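Local coordinates for PbSGBP-B lipoprotein (Prevotella bryantii B14, PDB 6D2Y), which probably binds polysaccharide at the cell surface as a magnesium-containing, beta-sandwich lipoprotein encoded in a polysaccharide utilization locus, at residues Ser106-Lys111 / Ser204-Ser209; Ser137-Trp142 / Glu148-Gly153; Tyr282-Trp287 / Glu291-His296; Tyr374-Ser379 / Ser384-Gly389; Leu428-Gly431 / Lys436-Leu439. All blocks are in the same frame, centred on the assembly; numbering follows the deposited sequence.

Contact 1: residues Ser106-Lys111 / Ser204-Ser209; sequences SVVTDK and SDKYGS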
# COMPACT_ATOMS: atom_id res chain seq x y z
N SER A 106 23.55 13.63 5.34
CA SER A 106 24.08 12.27 5.24
C SER A 106 24.75 11.83 6.53
O SER A 106 24.62 10.67 6.93
CB SER A 106 25.06 12.17 4.07
OG SER A 106 24.38 12.15 2.83
N VAL A 107 25.47 12.72 7.20
CA VAL A 107 26.02 12.49 8.53
C VAL A 107 25.39 13.52 9.46
O VAL A 107 25.55 14.73 9.27
CB VAL A 107 27.56 12.56 8.54
CG1 VAL A 107 28.05 13.79 7.81
CG2 VAL A 107 28.08 12.54 9.98
N VAL A 108 24.61 13.05 10.44
CA VAL A 108 23.86 13.91 11.34
C VAL A 108 24.61 14.01 12.66
O VAL A 108 25.00 13.00 13.25
CB VAL A 108 22.43 13.40 11.53
CG1 VAL A 108 22.41 11.93 11.94
CG2 VAL A 108 21.68 14.24 12.57
N THR A 109 24.83 15.24 13.12
CA THR A 109 25.48 15.48 14.40
C THR A 109 24.64 16.34 15.33
O THR A 109 25.06 16.58 16.46
CB THR A 109 26.86 16.13 14.20
OG1 THR A 109 26.74 17.26 13.32
CG2 THR A 109 27.84 15.13 13.62
N ASP A 110 23.46 16.79 14.88
CA ASP A 110 22.58 17.64 15.68
C ASP A 110 23.32 18.88 16.18
O ASP A 110 23.29 19.23 17.36
CB ASP A 110 21.96 16.86 16.84
CG ASP A 110 20.91 15.87 16.39
OD1 ASP A 110 20.42 15.99 15.24
OD2 ASP A 110 20.55 14.98 17.18
N LYS A 111 24.02 19.53 15.25
CA LYS A 111 24.72 20.77 15.53
C LYS A 111 24.64 21.68 14.32
O LYS A 111 24.61 21.21 13.18
CB LYS A 111 26.19 20.51 15.91
CG LYS A 111 26.38 19.76 17.22
CD LYS A 111 27.82 19.36 17.47
CE LYS A 111 27.92 18.36 18.61
NZ LYS A 111 27.30 18.89 19.86
N SER A 204 11.73 1.89 12.81
CA SER A 204 12.17 2.97 13.67
C SER A 204 13.55 3.45 13.26
O SER A 204 14.41 2.64 12.88
CB SER A 204 12.19 2.54 15.14
OG SER A 204 13.05 1.43 15.33
N ASP A 205 13.76 4.75 13.33
CA ASP A 205 15.08 5.34 13.11
C ASP A 205 15.22 6.54 14.04
O ASP A 205 14.49 6.66 15.03
CB ASP A 205 15.28 5.68 11.62
CG ASP A 205 14.30 6.72 11.11
OD1 ASP A 205 13.48 7.24 11.90
OD2 ASP A 205 14.35 7.03 9.90
N LYS A 206 16.16 7.44 13.72
CA LYS A 206 16.42 8.58 14.59
C LYS A 206 15.22 9.50 14.70
O LYS A 206 15.03 10.15 15.74
CB LYS A 206 17.63 9.36 14.06
CG LYS A 206 18.20 10.37 15.05
CD LYS A 206 19.20 11.30 14.38
CE LYS A 206 19.78 12.29 15.37
NZ LYS A 206 19.05 13.58 15.32
N TYR A 207 14.38 9.56 13.67
CA TYR A 207 13.33 10.57 13.58
C TYR A 207 11.96 10.05 13.99
O TYR A 207 10.98 10.81 13.90
CB TYR A 207 13.28 11.13 12.16
CG TYR A 207 14.63 11.62 11.68
CD1 TYR A 207 15.25 12.70 12.30
CD2 TYR A 207 15.29 11.01 10.62
CE1 TYR A 207 16.49 13.16 11.88
CE2 TYR A 207 16.53 11.46 10.19
CZ TYR A 207 17.12 12.53 10.82
OH TYR A 207 18.35 12.99 10.40
N GLY A 208 11.85 8.81 14.45
CA GLY A 208 10.59 8.32 14.97
C GLY A 208 10.24 6.89 14.62
O GLY A 208 10.99 6.22 13.89
N SER A 209 9.11 6.41 15.13
CA SER A 209 8.61 5.07 14.89
C SER A 209 7.26 5.15 14.20
O SER A 209 6.43 5.99 14.54
CB SER A 209 8.48 4.28 16.19
OG SER A 209 9.72 3.76 16.62
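Val108 and Lys206 are the closest residues by backbone, yet their CA atoms stay 9.7 Å apart, so a loop and a type I beta turn meet here through side chains alone. The turn runs from Asp205 to Gly208 and closes a tight beta hairpin between strands 200-205 and 208-215 of the IPT/TIG domain. The loop leads into strand 111-116 of the preceding, N-terminal sheet. The contact therefore illustrates how a hairpin tip can reach across to a neighbouring unit of a multidomain chain.

Lys206 does most of the reaching. Its chain is extended as far as CE and bends at the last torsion (chi4 -96°), which turns NZ into the carboxylate of Asp110. The ammonium group sits in the mouth of that carboxylate: Lys206 NZ lies 2.8 Å from Asp110 OD1 and 2.8 Å from OD2, each oxygen using its syn lone pair. This salt bridge is thus two-pronged. Asp110 approaches from the opposite direction, and its own backbone N is held by Asn80.

Val108 packs against the lysine, the two side chains crossing at a slant, one methyl near CD and the other near the charged end: CG1 is 4.1 Å from Lys206 CD and CG2 3.9 Å from Lys206 NZ. Within the turn, Asp205 OD1 accepts from Tyr207 N, an Asx turn in which the donor stands above the carboxylate plane. Tyr207 carries its hydroxyl toward the loop, where Tyr207 OH bonds to Tyr159 OH and lies 4.2 Å from Val108 CG2.

Contact 2: residues Ser137-Trp142 / Glu148-Gly153; sequences SMSNEW and EVTITG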
# COMPACT_ATOMS: atom_id res chain seq x y z
N SER A 137 4.29 -0.56 1.55
CA SER A 137 4.06 -1.90 1.04
C SER A 137 5.20 -2.83 1.40
O SER A 137 6.34 -2.40 1.63
CB SER A 137 3.88 -1.90 -0.48
OG SER A 137 5.02 -1.37 -1.13
N MSE A 138 4.89 -4.13 1.45
CA MSE A 138 5.90 -5.16 1.61
C MSE A 138 5.82 -6.01 0.35
O MSE A 138 4.73 -6.23 -0.17
CB MSE A 138 5.65 -5.98 2.88
CG MSE A 138 6.88 -6.63 3.46
SE MSE A 138 6.50 -8.23 4.49
CE MSE A 138 6.62 -7.56 6.27
N SER A 139 6.97 -6.48 -0.14
CA SER A 139 6.99 -7.20 -1.41
C SER A 139 6.11 -8.45 -1.35
O SER A 139 5.27 -8.68 -2.23
CB SER A 139 8.42 -7.58 -1.78
OG SER A 139 8.98 -8.45 -0.81
N ASN A 140 6.29 -9.27 -0.32
CA ASN A 140 5.46 -10.45 -0.11
C ASN A 140 5.22 -10.55 1.39
O ASN A 140 6.11 -10.96 2.14
CB ASN A 140 6.13 -11.71 -0.64
CG ASN A 140 5.31 -12.97 -0.41
OD1 ASN A 140 4.23 -12.93 0.18
ND2 ASN A 140 5.82 -14.10 -0.88
N GLU A 141 4.03 -10.17 1.83
CA GLU A 141 3.70 -10.30 3.24
C GLU A 141 3.69 -11.76 3.70
O GLU A 141 3.71 -12.01 4.91
CB GLU A 141 2.35 -9.65 3.52
CG GLU A 141 2.33 -8.19 3.13
CD GLU A 141 0.99 -7.53 3.37
OE1 GLU A 141 0.09 -8.18 3.94
OE2 GLU A 141 0.84 -6.35 2.98
N TRP A 142 3.65 -12.72 2.76
CA TRP A 142 3.72 -14.14 3.08
C TRP A 142 5.02 -14.78 2.61
O TRP A 142 5.04 -15.93 2.18
CB TRP A 142 2.50 -14.86 2.50
CG TRP A 142 1.24 -14.65 3.31
CD1 TRP A 142 0.68 -13.46 3.66
CD2 TRP A 142 0.41 -15.67 3.88
NE1 TRP A 142 -0.46 -13.67 4.40
CE2 TRP A 142 -0.65 -15.02 4.55
CE3 TRP A 142 0.45 -17.06 3.88
CZ2 TRP A 142 -1.65 -15.71 5.21
CZ3 TRP A 142 -0.54 -17.75 4.54
CH2 TRP A 142 -1.58 -17.08 5.20
N GLU A 148 14.06 -13.11 -0.40
CA GLU A 148 14.43 -11.70 -0.36
C GLU A 148 13.17 -10.85 -0.25
O GLU A 148 12.28 -10.94 -1.11
CB GLU A 148 15.23 -11.31 -1.61
CG GLU A 148 15.92 -9.97 -1.50
CD GLU A 148 16.40 -9.45 -2.84
OE1 GLU A 148 15.55 -9.05 -3.67
OE2 GLU A 148 17.63 -9.45 -3.07
N VAL A 149 13.09 -10.04 0.79
CA VAL A 149 11.92 -9.21 1.07
C VAL A 149 12.33 -7.75 0.96
O VAL A 149 13.40 -7.35 1.43
CB VAL A 149 11.33 -9.50 2.46
CG1 VAL A 149 10.00 -8.79 2.64
CG2 VAL A 149 11.17 -11.00 2.66
N THR A 150 11.47 -6.95 0.32
CA THR A 150 11.68 -5.51 0.21
C THR A 150 10.47 -4.78 0.78
O THR A 150 9.33 -5.14 0.49
CB THR A 150 11.90 -5.09 -1.25
OG1 THR A 150 10.73 -5.39 -2.02
CG2 THR A 150 13.10 -5.82 -1.84
N ILE A 151 10.73 -3.76 1.60
CA ILE A 151 9.69 -2.92 2.18
C ILE A 151 9.82 -1.54 1.54
O ILE A 151 10.88 -0.91 1.62
CB ILE A 151 9.81 -2.84 3.71
CG1 ILE A 151 9.19 -4.07 4.35
CG2 ILE A 151 9.13 -1.58 4.23
CD1 ILE A 151 9.57 -4.26 5.80
N THR A 152 8.75 -1.09 0.90
CA THR A 152 8.75 0.17 0.16
C THR A 152 8.08 1.26 0.99
O THR A 152 7.07 1.02 1.66
CB THR A 152 8.03 0.02 -1.18
OG1 THR A 152 8.50 -1.16 -1.85
CG2 THR A 152 8.29 1.23 -2.07
N GLY A 153 8.65 2.46 0.93
CA GLY A 153 8.10 3.60 1.63
C GLY A 153 8.88 4.87 1.39
O GLY A 153 9.18 5.21 0.24
O HOH W 1 7.77 -3.34 -0.99
O HOH W 2 9.41 -10.92 -1.24
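Ser137, Ser139 and Met138 give up more surface here than the other residues of the segment that faces strand 148-154, and each meets that strand differently. Ser137 pairs with Thr152 as an antiparallel hydrogen-bonded pair: Ser137 N reaches Thr152 O at 3.2 Å, and Thr152 N returns to Ser137 O at 2.8 Å. Their side chains share one face, with Ser137 OG 3.3 Å from Thr152 CB, while Thr152 OG1 is bonded to Lys186 NZ.

Met138, a selenomethionine, forms the following non-hydrogen-bonded pair with Ile151 and turns to the other face. Its CG lies 3.6 Å from Ile151 CG1 and 3.9 Å from Val149 CG1, building a small apolar patch that Phe214 extends.

Ser139 comes after the regular pairing stops, yet it carries the ladder one step further. Its backbone N gives a 2.8 Å bond to Thr150 O. With chi1 at 62°, OG lies between the backbone N and carbonyl carbon and accepts from Thr150 N at 3.1 Å in an almost straight bond (172°). A hydroxyl thereby does the work that a strand carbonyl would otherwise do. One water links this OG to Glu148 O, and another donates to Thr150 O. This antiparallel ladder belongs to the beta hairpin of strands 134-138 and 148-154, at the edge of an immunoglobulin-like sheet of the IPT/TIG domain.

Contact 3: residues Tyr282-Trp287 / Glu291-His296; sequences YWAGNW and ETYASH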
# COMPACT_ATOMS: atom_id res chain seq x y z
N TYR A 282 -17.55 -15.75 -6.71
CA TYR A 282 -18.10 -16.23 -5.44
C TYR A 282 -19.41 -15.48 -5.19
O TYR A 282 -19.39 -14.29 -4.86
CB TYR A 282 -17.14 -16.04 -4.27
CG TYR A 282 -17.76 -16.47 -2.96
CD1 TYR A 282 -17.72 -17.79 -2.55
CD2 TYR A 282 -18.41 -15.55 -2.14
CE1 TYR A 282 -18.29 -18.20 -1.36
CE2 TYR A 282 -18.99 -15.95 -0.95
CZ TYR A 282 -18.93 -17.28 -0.57
OH TYR A 282 -19.50 -17.68 0.62
N TRP A 283 -20.52 -16.18 -5.33
CA TRP A 283 -21.84 -15.62 -5.07
C TRP A 283 -22.38 -16.23 -3.78
O TRP A 283 -22.41 -17.45 -3.64
CB TRP A 283 -22.79 -15.88 -6.25
CG TRP A 283 -22.23 -15.43 -7.57
CD1 TRP A 283 -21.26 -14.49 -7.77
CD2 TRP A 283 -22.62 -15.88 -8.87
NE1 TRP A 283 -21.02 -14.34 -9.12
CE2 TRP A 283 -21.84 -15.18 -9.81
CE3 TRP A 283 -23.55 -16.82 -9.33
CZ2 TRP A 283 -21.97 -15.39 -11.19
CZ3 TRP A 283 -23.68 -17.02 -10.70
CH2 TRP A 283 -22.89 -16.31 -11.61
N ALA A 284 -22.77 -15.37 -2.85
CA ALA A 284 -23.29 -15.84 -1.57
C ALA A 284 -24.62 -16.57 -1.77
O ALA A 284 -25.42 -16.21 -2.64
CB ALA A 284 -23.47 -14.67 -0.60
N GLY A 285 -24.85 -17.58 -0.95
CA GLY A 285 -26.04 -18.40 -1.02
C GLY A 285 -25.76 -19.75 -1.67
O GLY A 285 -24.71 -19.99 -2.25
N ASN A 286 -26.75 -20.63 -1.54
CA ASN A 286 -26.65 -21.97 -2.12
C ASN A 286 -28.05 -22.54 -2.35
O ASN A 286 -28.42 -23.59 -1.83
CB ASN A 286 -25.79 -22.88 -1.23
CG ASN A 286 -25.34 -24.14 -1.94
OD1 ASN A 286 -25.25 -24.18 -3.17
ND2 ASN A 286 -25.06 -25.18 -1.16
N TRP A 287 -28.84 -21.83 -3.15
CA TRP A 287 -30.15 -22.30 -3.61
C TRP A 287 -31.11 -22.59 -2.45
O TRP A 287 -31.94 -23.50 -2.54
CB TRP A 287 -30.02 -23.55 -4.50
CG TRP A 287 -29.00 -23.42 -5.59
CD1 TRP A 287 -27.68 -23.74 -5.52
CD2 TRP A 287 -29.24 -22.96 -6.93
NE1 TRP A 287 -27.07 -23.49 -6.73
CE2 TRP A 287 -28.01 -23.02 -7.61
CE3 TRP A 287 -30.37 -22.51 -7.61
CZ2 TRP A 287 -27.87 -22.64 -8.94
CZ3 TRP A 287 -30.23 -22.12 -8.94
CH2 TRP A 287 -28.99 -22.19 -9.59
N GLU A 291 -33.29 -17.94 1.85
CA GLU A 291 -31.83 -18.02 1.82
C GLU A 291 -31.29 -17.72 3.21
O GLU A 291 -31.26 -16.56 3.64
CB GLU A 291 -31.26 -17.06 0.78
CG GLU A 291 -29.75 -17.15 0.63
CD GLU A 291 -29.26 -18.57 0.45
OE1 GLU A 291 -28.84 -19.19 1.45
OE2 GLU A 291 -29.28 -19.07 -0.70
N THR A 292 -30.86 -18.76 3.92
CA THR A 292 -30.33 -18.61 5.27
C THR A 292 -28.83 -18.33 5.29
O THR A 292 -28.30 -17.97 6.35
CB THR A 292 -30.61 -19.88 6.08
OG1 THR A 292 -29.94 -20.99 5.47
CG2 THR A 292 -32.11 -20.16 6.13
N TYR A 293 -28.15 -18.49 4.16
CA TYR A 293 -26.69 -18.42 4.09
C TYR A 293 -26.03 -19.41 5.04
O TYR A 293 -24.91 -19.19 5.51
CB TYR A 293 -26.18 -16.99 4.35
CG TYR A 293 -26.70 -15.98 3.36
CD1 TYR A 293 -26.25 -15.97 2.05
CD2 TYR A 293 -27.65 -15.04 3.74
CE1 TYR A 293 -26.73 -15.05 1.14
CE2 TYR A 293 -28.14 -14.11 2.83
CZ TYR A 293 -27.67 -14.12 1.54
OH TYR A 293 -28.16 -13.20 0.64
N ALA A 294 -26.72 -20.51 5.34
CA ALA A 294 -26.10 -21.61 6.06
C ALA A 294 -24.99 -22.26 5.25
O ALA A 294 -24.10 -22.89 5.82
CB ALA A 294 -27.15 -22.66 6.44
N SER A 295 -25.03 -22.11 3.92
CA SER A 295 -23.96 -22.51 3.03
C SER A 295 -23.61 -21.33 2.14
O SER A 295 -24.51 -20.64 1.64
CB SER A 295 -24.35 -23.73 2.19
OG SER A 295 -23.27 -24.18 1.40
N HIS A 296 -22.31 -21.09 1.95
CA HIS A 296 -21.79 -19.95 1.21
C HIS A 296 -22.24 -18.64 1.84
O HIS A 296 -23.13 -17.97 1.31
CB HIS A 296 -22.21 -20.00 -0.26
CG HIS A 296 -21.77 -21.24 -0.98
ND1 HIS A 296 -22.30 -21.61 -2.20
CD2 HIS A 296 -20.86 -22.18 -0.66
CE1 HIS A 296 -21.73 -22.74 -2.59
NE2 HIS A 296 -20.85 -23.10 -1.68
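His296 lays its side chain along the backbone of Gly285, and following it outward shows how the two segments are joined. CB passes 3.2 Å from Gly285 O and CG 3.4 Å from the same oxygen. With chi1 at -59° the ring stays by this carbonyl, and ND1 donates to Gly285 O at 2.9 Å, slightly tilted from the ring plane. Further out, CE1 comes 3.8 Å from Asn286 OD1, the amide and ring planes standing 36° apart, and Ser295 OG lies over one ring face toward the rim. In return, Gly285 N donates to His296 O at 2.9 Å, in the carbonyl plane.

A second grip comes from Glu291. Its OE2 receives Asn286 N at 3.1 Å from above the carboxylate plane, while OE1 takes Tyr293 N with its anti lone pair. Ala284 CB packs 3.7 Å from Tyr293 CE1, and Glu235 accepts from both Ser295 OG and His296 N. The two halves of this loop in the glycan-binding domain are thus tied by polar groups meeting main chain, which implies that ND1 of His296 carries a proton and that the buried carboxylate of Glu291 is probably stabilised in part by peptide N-H groups.

Contact 4: residues Tyr374-Ser379 / Ser384-Gly389; sequences YMPWYS and SLYDTG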
# COMPACT_ATOMS: atom_id res chain seq x y z
N TYR A 374 -7.62 -3.30 -11.87
CA TYR A 374 -6.18 -3.42 -11.68
C TYR A 374 -5.53 -3.81 -13.00
O TYR A 374 -5.93 -4.79 -13.63
CB TYR A 374 -5.87 -4.45 -10.60
CG TYR A 374 -4.39 -4.67 -10.32
CD1 TYR A 374 -3.57 -3.61 -9.96
CD2 TYR A 374 -3.83 -5.93 -10.39
CE1 TYR A 374 -2.22 -3.81 -9.70
CE2 TYR A 374 -2.50 -6.15 -10.12
CZ TYR A 374 -1.70 -5.09 -9.78
OH TYR A 374 -0.36 -5.31 -9.52
N MSE A 375 -4.52 -3.04 -13.41
CA MSE A 375 -3.88 -3.29 -14.69
C MSE A 375 -2.41 -2.87 -14.68
O MSE A 375 -2.05 -1.86 -15.29
CB MSE A 375 -4.59 -2.54 -15.82
CG MSE A 375 -4.98 -1.09 -15.50
SE MSE A 375 -6.53 -0.42 -16.47
CE MSE A 375 -5.99 -1.01 -18.23
N PRO A 376 -1.55 -3.64 -14.01
CA PRO A 376 -0.12 -3.28 -13.98
C PRO A 376 0.57 -3.43 -15.32
O PRO A 376 1.69 -2.94 -15.48
CB PRO A 376 0.46 -4.25 -12.94
CG PRO A 376 -0.44 -5.44 -13.01
CD PRO A 376 -1.82 -4.90 -13.30
N TRP A 377 -0.07 -4.10 -16.29
CA TRP A 377 0.50 -4.21 -17.63
C TRP A 377 0.38 -2.91 -18.41
O TRP A 377 0.99 -2.79 -19.48
CB TRP A 377 -0.18 -5.34 -18.40
CG TRP A 377 -1.68 -5.29 -18.40
CD1 TRP A 377 -2.52 -5.95 -17.56
CD2 TRP A 377 -2.51 -4.55 -19.31
NE1 TRP A 377 -3.83 -5.66 -17.88
CE2 TRP A 377 -3.85 -4.80 -18.95
CE3 TRP A 377 -2.25 -3.69 -20.38
CZ2 TRP A 377 -4.92 -4.23 -19.62
CZ3 TRP A 377 -3.32 -3.13 -21.05
CH2 TRP A 377 -4.64 -3.40 -20.67
N TYR A 378 -0.37 -1.93 -17.92
CA TYR A 378 -0.54 -0.63 -18.56
C TYR A 378 0.28 0.39 -17.77
O TYR A 378 -0.15 0.84 -16.70
CB TYR A 378 -2.01 -0.24 -18.63
CG TYR A 378 -2.28 0.92 -19.56
CD1 TYR A 378 -2.84 2.10 -19.08
CD2 TYR A 378 -1.98 0.84 -20.91
CE1 TYR A 378 -3.08 3.16 -19.92
CE2 TYR A 378 -2.22 1.90 -21.76
CZ TYR A 378 -2.77 3.06 -21.26
OH TYR A 378 -3.02 4.12 -22.11
N SER A 379 1.45 0.74 -18.30
CA SER A 379 2.38 1.64 -17.63
C SER A 379 2.71 2.79 -18.57
O SER A 379 3.36 2.58 -19.60
CB SER A 379 3.65 0.90 -17.21
OG SER A 379 4.65 1.01 -18.22
N SER A 384 2.39 -3.52 -21.86
CA SER A 384 3.48 -4.48 -21.96
C SER A 384 3.10 -5.73 -21.18
O SER A 384 2.23 -5.71 -20.31
CB SER A 384 4.80 -3.90 -21.43
OG SER A 384 4.68 -3.53 -20.07
N LEU A 385 3.78 -6.83 -21.51
CA LEU A 385 3.57 -8.09 -20.79
C LEU A 385 4.09 -7.95 -19.36
O LEU A 385 5.29 -7.78 -19.15
CB LEU A 385 4.27 -9.24 -21.51
CG LEU A 385 3.57 -9.82 -22.73
CD1 LEU A 385 4.43 -10.89 -23.39
CD2 LEU A 385 2.21 -10.38 -22.36
N TYR A 386 3.18 -8.02 -18.39
CA TYR A 386 3.55 -7.95 -16.99
C TYR A 386 3.50 -9.35 -16.38
O TYR A 386 2.49 -10.04 -16.48
CB TYR A 386 2.63 -7.01 -16.20
CG TYR A 386 2.93 -6.99 -14.71
CD1 TYR A 386 3.86 -6.10 -14.18
CD2 TYR A 386 2.27 -7.84 -13.84
CE1 TYR A 386 4.14 -6.08 -12.83
CE2 TYR A 386 2.54 -7.83 -12.48
CZ TYR A 386 3.47 -6.94 -11.98
OH TYR A 386 3.74 -6.92 -10.63
N ASP A 387 4.61 -9.75 -15.77
CA ASP A 387 4.68 -10.92 -14.90
C ASP A 387 5.35 -10.49 -13.60
O ASP A 387 5.73 -9.33 -13.42
CB ASP A 387 5.43 -12.08 -15.57
CG ASP A 387 6.89 -11.76 -15.83
OD1 ASP A 387 7.72 -11.98 -14.92
OD2 ASP A 387 7.21 -11.28 -16.94
N THR A 388 5.50 -11.44 -12.67
CA THR A 388 6.16 -11.17 -11.40
C THR A 388 7.35 -12.10 -11.16
O THR A 388 7.68 -12.38 -10.00
CB THR A 388 5.18 -11.26 -10.23
OG1 THR A 388 5.08 -12.63 -9.77
CG2 THR A 388 3.79 -10.78 -10.64
N GLY A 389 7.97 -12.60 -12.22
CA GLY A 389 9.19 -13.39 -12.11
C GLY A 389 9.06 -14.72 -11.40
O GLY A 389 10.05 -15.22 -10.87
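A first torsion of 176° carries the Tyr386 ring away from its own main-chain nitrogen and out over Pro376, whereas Trp377, with chi1 at 52°, sends its indole away from the crossing and leaves CB behind to make the contact. The two segments belong to the long loop between strands 372-374 and 393-398, which links one sheet of the beta-sandwich domain to another. Met375 to Tyr378 form a type I beta turn within it, and Pro376 occupies the first corner of that turn.

The principle on display is a proline against an aromatic face. Pro376 CB stands over the centre of the Tyr386 ring, 3.9 Å from the centroid and 2° off the normal, a well-centred CH-pi contact. Pro376 CG leans toward one side of the same face, 3.7 Å from Tyr386 CD2. The pyrrolidine also uses its CD, which rests over the ring of Tyr374 at 3.4 Å above the plane, so one proline is in touch with two tyrosines.

Beside this, Trp377 CB meets Tyr386 CB at 3.9 Å. The indole beyond it has Met375 CB and Tyr378 CB over one and the same face, both offset toward the rim, and Trp325 forms an edge-to-face pair with it; Tyr386 also bonds to Trp325 through its backbone. The loop is closed by main chain: Ser384 N donates to Trp377 O at 2.9 Å, nearly straight and lying in the carbonyl plane.

Contact 5: residues Leu428-Gly431 / Lys436-Leu439; sequences LIKG and KSVL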
# COMPACT_ATOMS: atom_id res chain seq x y z
N LEU A 428 -11.10 -10.65 -15.68
CA LEU A 428 -10.13 -10.02 -16.58
C LEU A 428 -10.86 -9.68 -17.88
O LEU A 428 -11.07 -10.54 -18.73
CB LEU A 428 -8.96 -10.95 -16.85
CG LEU A 428 -7.72 -10.93 -15.97
CD1 LEU A 428 -8.07 -10.90 -14.49
CD2 LEU A 428 -6.89 -12.16 -16.29
N ILE A 429 -11.25 -8.41 -18.03
CA ILE A 429 -12.05 -8.02 -19.19
C ILE A 429 -11.95 -6.51 -19.36
O ILE A 429 -11.89 -5.76 -18.39
CB ILE A 429 -13.52 -8.48 -19.03
CG1 ILE A 429 -14.34 -8.11 -20.27
CG2 ILE A 429 -14.14 -7.88 -17.78
CD1 ILE A 429 -15.76 -8.60 -20.21
N LYS A 430 -11.91 -6.08 -20.62
CA LYS A 430 -12.05 -4.68 -20.98
C LYS A 430 -13.51 -4.44 -21.38
O LYS A 430 -13.97 -4.97 -22.40
CB LYS A 430 -11.10 -4.30 -22.11
CG LYS A 430 -11.32 -2.89 -22.65
CD LYS A 430 -10.99 -2.80 -24.12
CE LYS A 430 -10.98 -1.36 -24.59
NZ LYS A 430 -9.91 -1.08 -25.58
N GLY A 431 -14.23 -3.67 -20.58
CA GLY A 431 -15.62 -3.39 -20.87
C GLY A 431 -15.80 -2.24 -21.84
O GLY A 431 -14.94 -1.37 -21.99
N LYS A 436 -18.45 2.21 -26.76
CA LYS A 436 -17.41 3.17 -26.43
C LYS A 436 -16.68 2.70 -25.17
O LYS A 436 -17.32 2.33 -24.19
CB LYS A 436 -17.99 4.57 -26.22
CG LYS A 436 -18.82 5.08 -27.40
CD LYS A 436 -19.12 6.56 -27.26
CE LYS A 436 -18.82 7.31 -28.55
NZ LYS A 436 -17.60 8.15 -28.42
N SER A 437 -15.35 2.73 -25.21
CA SER A 437 -14.54 2.27 -24.09
C SER A 437 -13.41 3.25 -23.84
O SER A 437 -12.83 3.80 -24.79
CB SER A 437 -13.98 0.87 -24.34
OG SER A 437 -13.26 0.40 -23.21
N VAL A 438 -13.09 3.46 -22.57
CA VAL A 438 -12.06 4.40 -22.15
C VAL A 438 -10.81 3.61 -21.78
O VAL A 438 -9.68 4.07 -21.99
CB VAL A 438 -12.55 5.29 -21.00
CG1 VAL A 438 -11.39 5.77 -20.13
CG2 VAL A 438 -13.33 6.47 -21.54
N LEU A 439 -11.00 2.41 -21.23
CA LEU A 439 -9.87 1.55 -20.93
C LEU A 439 -9.12 1.19 -22.21
O LEU A 439 -9.69 1.22 -23.30
CB LEU A 439 -10.33 0.28 -20.21
CG LEU A 439 -11.04 0.49 -18.87
CD1 LEU A 439 -12.22 -0.46 -18.73
CD2 LEU A 439 -10.06 0.34 -17.71
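Peptide groups are the flat partners in this contact, and Ser437 and Leu439 approach those of Lys430 and Gly431 in different ways. At the oxygen end of the Gly431 carbonyl, Ser437 OG arrives almost in line with the C=O bond (160°) and donates to Gly431 O at 2.7 Å. On the peptide joining Lys430 to Gly431, Leu439 CD1 comes in obliquely, 4.2 Å from Gly431 N.

The serine reaches its acceptor because OG lies opposite its own backbone N (chi1 -176°), projecting toward the other segment. Lys430 runs past the serine hydroxyl. Its CG is 4.1 Å from Leu439 CB as the two side chains slide by in opposite directions, and its CE lies 3.2 Å from both Ser437 OG and Leu439 O. The ammonium end has its main partner in Asp441, just beyond, with which it forms a salt bridge.

Both segments lie in the loop that follows strand 423-428 of the glycan-binding domain and leads toward strand 449-458. A directed hydroxyl-to-carbonyl bond and the flank of a lysine join them, which implies that the lysine serves two roles, its methylenes packing here while its charge is probably balanced by the aspartate.

Overall arrangement
The five contacts follow the elongated chain from its N-terminal sheet to the glycan-binding domain. Contact 2 is nested within the chain span closed by contact 1, their centres about 24 Å apart; contacts 3, 4 and 5 come later, in series. Contacts 1 and 3 lie on opposite sides of the chain's centre, about 55 Å between centres. Contacts 4 and 5 touch, Met375 SE packing 3.8 Å from Leu439 CD2. The magnesium site, made by Asp225, Asp227, Ser255, Asn257 and Asp452, lies at a moderate distance from two of the contacts: the side chain of Asn140 in contact 2 is about 11 Å from the ion, and that of Tyr282 in contact 3 is about 11 Å from that of Asp225.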